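Local coordinates for mandelate racemase/muconate lactonizing enzyme-like protein (Rubrobacter xylanophilus DSM 9941, PDB 3CYJ) that is of unknown function but has the two-domain fold of the mandelate racemase/muconate lactonizing enzyme family, and holds a sodium ion in its barrel domain, at residues A[37-42]-A[102-107]; A[49-54]-A[324-329]; A[248-253]-A[271-276]. All blocks are in the same frame, centred on the assembly; numbering follows the deposited sequence. Where two conformers were deposited one is given.

Interactions 1 and 2 lie about 11 Å apart, centre to centre, and each uses one of two neighbouring antiparallel strands, 33-43 and 46-53, of the N-terminal sheet; the Val39 N to Gly50 O distance of 2.8 Å is one rung between them. Along the chain their segments alternate. Interaction 1 joins sheet and helix within the N-terminal domain, whereas interaction 2 crosses from it to helix 320-329 of the barrel domain. Interaction 3, about 15 and 17 Å from the centres of interactions 1 and 2, joins two barrel loops that in sequence fall between the segments of interaction 2. Its segment 271-276 touches both others, through Ser103 OG to Gly275 N and Thr52 OG1 to Thr272 O, so the three contacts adjoin where the two domains meet.

Interaction 1. Residues A[37-42]-A[102-107]; sequences ILVEAH and VSAVDI
Val39 and Val105 both place CG1 anti to the backbone N, with chi1 177° in each, and this leaves both CG2 methyls beside their own backbone nitrogens, where the two meet across the contact. The methyl on Val39 does nearly all the touching. Its CG2 lies 3.8 Å from the CB of Ala104 and, slightly further off, 4.2 Å from the CG2 of Val105. One strand methyl is thus set against two consecutive residues on the helix, and the side chains of Val39 and Val105 cross obliquely. Ala104 has nothing beyond CB, and its carbonyl O also approaches the CB of Val39, at 4.2 Å. The backbones come near here, with the CA atoms of Val39 and Val105 6.1 Å apart, and Ala104 beside Val105 adds only a methyl group to the interface. This is the helix-on-sheet layer of the N-terminal capping domain of the family, an antiparallel sheet followed in sequence by helices packed against it. Strand 33-43 runs between strands 8-26 and 46-53, and its alternation selects the residue that makes the contact: the CB of Val39 faces helix 97-116, while those of Leu38 and Glu40 face away from it. No hydrogen bond crosses between the segments; the contact is apolar, and all three touching residues are buried. Backbone hydrogen bonds run within the sheet, as between Val39 and Gly50, and within the helix, as from Asp106 N to Val102 O, 2.8 Å. Val105 also packs on Val62 and Leu66 of helix 57-70 and on Met85 of helix 78-88. Elsewhere on the same helix, Ser103 OG bonds to Gly275 N and Asp106 OD1 to Thr278 OG1, both in the barrel domain.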
# COMPACT_ATOMS: atom_id res chain seq x y z
N ILE A 37 -0.89 26.75 35.36
CA ILE A 37 -0.65 25.95 36.54
C ILE A 37 0.85 25.93 36.76
O ILE A 37 1.59 25.65 35.82
CB ILE A 37 -1.27 24.52 36.42
CG1 ILE A 37 -2.79 24.60 36.15
CG2 ILE A 37 -0.97 23.71 37.68
CD1 ILE A 37 -3.15 24.79 34.66
N LEU A 38 1.29 26.22 37.98
CA LEU A 38 2.70 26.47 38.23
C LEU A 38 3.24 25.45 39.22
O LEU A 38 2.64 25.26 40.28
CB LEU A 38 2.94 27.91 38.75
CG LEU A 38 4.46 28.20 39.07
CD1 LEU A 38 5.34 28.46 37.80
CD2 LEU A 38 4.55 29.31 40.07
N VAL A 39 4.33 24.78 38.86
CA VAL A 39 4.96 23.85 39.76
C VAL A 39 6.31 24.42 40.21
O VAL A 39 7.09 24.97 39.39
CB VAL A 39 5.14 22.44 39.09
CG1 VAL A 39 5.88 21.44 39.99
CG2 VAL A 39 3.77 21.89 38.65
N GLU A 40 6.56 24.33 41.52
CA GLU A 40 7.90 24.65 42.00
C GLU A 40 8.51 23.47 42.66
O GLU A 40 7.90 22.84 43.57
CB GLU A 40 7.94 25.87 42.92
CG GLU A 40 7.36 27.12 42.23
CD GLU A 40 7.63 28.38 43.05
OE1 GLU A 40 7.97 28.20 44.24
OE2 GLU A 40 7.52 29.53 42.52
N ALA A 41 9.71 23.15 42.16
CA ALA A 41 10.49 22.04 42.68
C ALA A 41 11.66 22.53 43.51
O ALA A 41 12.51 23.30 43.02
CB ALA A 41 10.98 21.14 41.57
N HIS A 42 11.68 22.08 44.76
CA HIS A 42 12.66 22.49 45.76
C HIS A 42 13.58 21.34 45.97
O HIS A 42 13.10 20.23 46.22
CB HIS A 42 11.96 22.77 47.10
CG HIS A 42 11.15 24.02 47.09
ND1 HIS A 42 9.85 24.06 46.62
CD2 HIS A 42 11.47 25.29 47.43
CE1 HIS A 42 9.40 25.30 46.69
NE2 HIS A 42 10.36 26.07 47.18
N VAL A 102 2.37 16.21 33.84
CA VAL A 102 3.74 15.70 33.66
C VAL A 102 4.68 16.78 33.06
O VAL A 102 5.81 16.96 33.50
CB VAL A 102 3.78 14.42 32.79
CG1 VAL A 102 5.21 14.11 32.41
CG2 VAL A 102 3.20 13.20 33.55
N SER A 103 4.20 17.52 32.08
CA SER A 103 5.01 18.53 31.40
C SER A 103 5.48 19.63 32.36
O SER A 103 6.66 19.99 32.39
CB SER A 103 4.18 19.17 30.27
OG SER A 103 3.90 18.19 29.28
N ALA A 104 4.53 20.19 33.11
CA ALA A 104 4.82 21.24 34.08
C ALA A 104 5.84 20.74 35.08
O ALA A 104 6.79 21.45 35.37
CB ALA A 104 3.52 21.64 34.83
N VAL A 105 5.65 19.53 35.61
CA VAL A 105 6.59 18.96 36.55
C VAL A 105 8.00 18.72 35.93
O VAL A 105 9.01 19.04 36.54
CB VAL A 105 6.07 17.67 37.14
CG1 VAL A 105 7.12 17.06 38.06
CG2 VAL A 105 4.82 17.93 37.94
N ASP A 106 8.04 18.20 34.71
CA ASP A 106 9.29 17.97 34.02
C ASP A 106 10.10 19.26 33.77
O ASP A 106 11.32 19.25 33.83
CB ASP A 106 9.00 17.27 32.69
CG ASP A 106 10.29 16.94 31.92
OD1 ASP A 106 10.96 15.91 32.22
OD2 ASP A 106 10.60 17.70 30.99
N ILE A 107 9.42 20.35 33.44
CA ILE A 107 10.05 21.60 33.16
C ILE A 107 10.62 22.16 34.46
O ILE A 107 11.72 22.72 34.47
CB ILE A 107 9.04 22.60 32.58
CG1 ILE A 107 8.51 22.11 31.21
CG2 ILE A 107 9.62 23.99 32.47
CD1 ILE A 107 7.29 22.82 30.78

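Interaction 2. Residues A[49-54]-A[324-329]; sequences LGYTYG and RVERLL
Tyr53 OH gives its hydrogen to Glu326 OE2 over 2.5 Å, and Tyr51 OH approaches the same oxygen at 2.7 Å in a weaker bond. The contact bridges the two domains of the enolase-superfamily fold: the tyrosines belong to strand 46-53, at the edge of the N-terminal sheet within this chain, and the glutamate to helix 320-329, which follows the last strand of the barrel. Two residues apart on the strand, the tyrosines both direct CB toward the helix, but their first torsions differ. Tyr51 holds CG between its backbone N and carbonyl carbon (chi1 57°), whereas Tyr53 has CG beside N alone, and the rings converge on one carboxylate oxygen. The hydroxyl oxygens themselves, Tyr51 OH and Tyr53 OH, remain 4.3 Å apart, with OE2 between them. Tyr53 OH comes from the anti side of OE2 and lies 24° out of the carboxylate plane. The Tyr51 ring is tilted 54° to the carboxylate plane, more than the Tyr53 ring is. The other oxygen, Glu326 OE1, accepts a bond from Ala301 N, so both carboxylate oxygens have a partner in this buried place; Tyr51 OH is also weakly bonded to Val302 N. The axes of strand 49-53 and helix 324-329 stay 12.1 Å apart, a gap bridged mainly by the two tyrosines and the glutamate. The Tyr53 ring stacks with that of His322, while Val325 meets its edge in plane, CG1 lying 3.9 Å from Tyr53 CE1.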
# COMPACT_ATOMS: atom_id res chain seq x y z
N LEU A 49 11.27 26.15 38.55
CA LEU A 49 9.87 26.23 38.21
C LEU A 49 9.53 25.81 36.76
O LEU A 49 10.35 25.93 35.83
CB LEU A 49 9.27 27.56 38.67
CG LEU A 49 9.03 28.67 37.68
CD1 LEU A 49 9.42 30.05 38.38
CD2 LEU A 49 9.81 28.33 36.42
N GLY A 50 8.33 25.24 36.62
CA GLY A 50 7.76 24.84 35.35
C GLY A 50 6.28 25.17 35.39
O GLY A 50 5.71 25.30 36.49
N TYR A 51 5.64 25.34 34.22
CA TYR A 51 4.22 25.61 34.21
C TYR A 51 3.52 24.98 33.00
O TYR A 51 4.19 24.50 32.08
CB TYR A 51 3.96 27.12 34.22
CG TYR A 51 4.62 27.86 33.05
CD1 TYR A 51 3.92 28.05 31.89
CD2 TYR A 51 5.96 28.35 33.14
CE1 TYR A 51 4.48 28.70 30.82
CE2 TYR A 51 6.55 29.01 32.03
CZ TYR A 51 5.78 29.18 30.87
OH TYR A 51 6.23 29.84 29.74
N THR A 52 2.19 24.99 33.01
CA THR A 52 1.45 24.61 31.81
C THR A 52 0.26 25.52 31.77
O THR A 52 0.01 26.25 32.74
CB THR A 52 1.05 23.07 31.83
OG1 THR A 52 0.58 22.66 30.54
CG2 THR A 52 0.01 22.75 32.95
N TYR A 53 -0.45 25.57 30.65
CA TYR A 53 -1.70 26.34 30.54
C TYR A 53 -2.83 25.31 30.33
O TYR A 53 -2.72 24.43 29.47
CB TYR A 53 -1.66 27.30 29.37
CG TYR A 53 -0.60 28.37 29.53
CD1 TYR A 53 -0.84 29.48 30.35
CD2 TYR A 53 0.62 28.27 28.89
CE1 TYR A 53 0.11 30.45 30.53
CE2 TYR A 53 1.60 29.26 29.05
CZ TYR A 53 1.32 30.36 29.88
OH TYR A 53 2.22 31.37 30.07
N GLY A 54 -3.89 25.40 31.11
CA GLY A 54 -4.93 24.38 31.00
C GLY A 54 -5.93 24.55 32.12
O GLY A 54 -6.06 25.65 32.64
N ARG A 324 1.94 37.72 27.13
CA ARG A 324 1.36 38.69 28.06
C ARG A 324 1.25 38.15 29.50
O ARG A 324 1.68 38.79 30.43
CB ARG A 324 -0.01 39.13 27.54
CG ARG A 324 -0.83 40.02 28.48
CD ARG A 324 -2.16 40.40 27.76
NE ARG A 324 -2.97 41.28 28.59
CZ ARG A 324 -3.87 40.86 29.47
NH1 ARG A 324 -4.13 39.56 29.61
NH2 ARG A 324 -4.52 41.75 30.21
N VAL A 325 0.69 36.96 29.68
CA VAL A 325 0.62 36.33 31.01
C VAL A 325 2.02 36.09 31.62
O VAL A 325 2.20 36.19 32.82
CB VAL A 325 -0.18 34.99 30.94
CG1 VAL A 325 0.10 34.03 32.14
CG2 VAL A 325 -1.67 35.26 30.78
N GLU A 326 3.00 35.74 30.79
CA GLU A 326 4.35 35.49 31.29
C GLU A 326 5.03 36.80 31.77
O GLU A 326 5.66 36.78 32.80
CB GLU A 326 5.18 34.68 30.27
CG GLU A 326 4.78 33.20 30.22
CD GLU A 326 4.95 32.49 28.83
OE1 GLU A 326 5.71 32.97 27.97
OE2 GLU A 326 4.32 31.42 28.63
N ARG A 327 4.86 37.92 31.04
CA ARG A 327 5.45 39.21 31.42
C ARG A 327 4.78 39.75 32.68
O ARG A 327 5.41 40.42 33.50
CB ARG A 327 5.33 40.26 30.29
N LEU A 328 3.48 39.50 32.81
CA LEU A 328 2.70 39.92 33.93
C LEU A 328 3.07 39.14 35.19
O LEU A 328 3.10 39.71 36.27
CB LEU A 328 1.23 39.66 33.59
CG LEU A 328 0.07 40.19 34.43
CD1 LEU A 328 0.14 41.72 34.69
CD2 LEU A 328 -1.28 39.82 33.75
N LEU A 329 3.37 37.84 35.05
CA LEU A 329 3.61 36.99 36.22
C LEU A 329 5.07 36.73 36.59
O LEU A 329 5.37 36.37 37.74
CB LEU A 329 2.88 35.65 36.10
CG LEU A 329 1.37 35.55 36.05
CD1 LEU A 329 1.06 34.12 36.28
CD2 LEU A 329 0.70 36.39 37.11

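Interaction 3. Residues A[248-253]-A[271-276]; sequences GEYEWT and VTRCGG
Glu249 and Arg273 lie side by side and point the same way, joined by a salt bridge from Arg273 NH1 to Glu249 OE2 of 2.6 Å. Glu249 turns CG between its backbone N and carbonyl carbon, at chi1 47°, then runs extended. Arg273 is extended from CG to NE, which carries the guanidinium across to the turn Gly248-Glu251, a type I beta turn. The N-H...O angle is 149°, and OE2 lies only 5° out of the guanidinium plane and uses its anti lone pair. A single bond makes the bridge, with NH2 further off, at 4.0 Å from OE2. The CB of Glu249 also sits at the guanidinium edge, 3.5 Å from Arg273 NH1. Tyr250 brings CD1 over one guanidinium face, and its CE1 is 3.8 Å from Arg273 NH1; the planes are inclined to each other, so ring and guanidinium are not stacked flat. Trp252 lies near the arginine's aliphatic part, CZ3 being 3.7 Å from Arg273 CB, but it was deposited in two conformers and this packing is doubtful. Both segments are loops following consecutive barrel strands, 244-247 and 266-269, and so lie at the C-terminal end of the barrel, the side that holds the metal in this superfamily. Asp194, Glu221 and Glu222 bind the sodium ion, and the nearest side-chain atom of Glu249 is about 3 Å from it. Glu249 OE1 lies close to Glu222 OE2, so the sodium ion, and on the Glu249 side Arg273, probably help to offset the negative charge there.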
# COMPACT_ATOMS: atom_id res chain seq x y z
N GLY A 248 -0.15 19.65 14.96
CA GLY A 248 0.54 18.94 16.00
C GLY A 248 0.36 19.20 17.48
O GLY A 248 0.88 18.41 18.31
N GLU A 249 -0.30 20.27 17.88
CA GLU A 249 -0.49 20.46 19.35
C GLU A 249 -1.13 19.36 20.24
O GLU A 249 -0.88 19.33 21.44
CB GLU A 249 -1.19 21.76 19.65
CG GLU A 249 -2.43 21.99 18.79
CD GLU A 249 -3.26 23.11 19.32
OE1 GLU A 249 -3.90 23.86 18.54
OE2 GLU A 249 -3.26 23.25 20.56
N TYR A 250 -1.94 18.46 19.71
CA TYR A 250 -2.69 17.59 20.62
C TYR A 250 -2.20 16.17 20.78
O TYR A 250 -2.88 15.38 21.40
CB TYR A 250 -4.17 17.56 20.25
CG TYR A 250 -4.79 18.95 20.24
CD1 TYR A 250 -4.93 19.68 21.42
CD2 TYR A 250 -5.23 19.53 19.05
CE1 TYR A 250 -5.52 20.97 21.40
CE2 TYR A 250 -5.81 20.79 19.04
CZ TYR A 250 -5.95 21.50 20.21
OH TYR A 250 -6.50 22.76 20.18
N GLU A 251 -1.02 15.83 20.26
CA GLU A 251 -0.57 14.44 20.35
C GLU A 251 0.05 14.22 21.68
O GLU A 251 0.58 15.16 22.28
CB GLU A 251 0.45 14.13 19.22
CG GLU A 251 -0.20 14.04 17.85
CD GLU A 251 -0.60 15.36 17.36
OE1 GLU A 251 0.11 16.31 17.73
OE2 GLU A 251 -1.63 15.46 16.63
N TRP A 252 -0.00 12.98 22.16
CA TRP A 252 0.58 12.69 23.47
C TRP A 252 1.37 11.33 23.43
O TRP A 252 1.86 10.83 24.44
CB TRP A 252 -0.50 12.82 24.60
CG TRP A 252 -1.75 13.80 24.28
CD1 TRP A 252 -2.81 13.53 23.43
CD2 TRP A 252 -2.03 15.13 24.82
NE1 TRP A 252 -3.70 14.59 23.41
CE2 TRP A 252 -3.25 15.57 24.25
CE3 TRP A 252 -1.37 15.98 25.71
CZ2 TRP A 252 -3.82 16.82 24.55
CZ3 TRP A 252 -1.94 17.23 26.00
CH2 TRP A 252 -3.14 17.63 25.41
N THR A 253 1.52 10.73 22.26
CA THR A 253 2.47 9.63 22.15
C THR A 253 3.47 9.99 21.02
O THR A 253 3.18 10.82 20.16
CB THR A 253 1.83 8.23 21.87
OG1 THR A 253 1.40 8.15 20.51
CG2 THR A 253 0.67 7.83 22.82
N VAL A 271 5.59 22.40 24.27
CA VAL A 271 6.39 21.91 25.40
C VAL A 271 5.57 21.70 26.71
O VAL A 271 5.94 20.88 27.58
CB VAL A 271 7.63 22.84 25.67
CG1 VAL A 271 7.23 24.06 26.42
CG2 VAL A 271 8.68 22.14 26.45
N THR A 272 4.44 22.38 26.83
CA THR A 272 3.64 22.25 28.05
C THR A 272 2.61 21.12 27.93
O THR A 272 1.78 20.92 28.82
CB THR A 272 3.02 23.62 28.48
OG1 THR A 272 1.94 23.99 27.61
CG2 THR A 272 4.09 24.73 28.49
N ARG A 273 2.69 20.35 26.86
CA ARG A 273 1.71 19.29 26.65
C ARG A 273 2.33 17.98 26.23
O ARG A 273 1.80 16.93 26.54
CB ARG A 273 0.73 19.69 25.56
CG ARG A 273 -0.19 20.79 25.92
CD ARG A 273 -0.93 21.12 24.72
NE ARG A 273 -2.09 21.89 25.04
CZ ARG A 273 -2.79 22.55 24.13
NH1 ARG A 273 -2.40 22.50 22.85
NH2 ARG A 273 -3.87 23.23 24.51
N CYS A 274 3.46 18.06 25.52
CA CYS A 274 4.01 16.91 24.84
C CYS A 274 4.97 16.19 25.73
O CYS A 274 5.77 15.37 25.26
CB CYS A 274 4.75 17.35 23.57
SG CYS A 274 6.23 18.31 23.96
N GLY A 275 4.95 16.51 27.01
CA GLY A 275 5.81 15.76 27.94
C GLY A 275 7.00 16.57 28.43
O GLY A 275 7.96 16.02 28.97
N GLY A 276 6.90 17.87 28.25
CA GLY A 276 7.88 18.76 28.82
C GLY A 276 9.18 18.74 28.02
O GLY A 276 9.19 18.45 26.83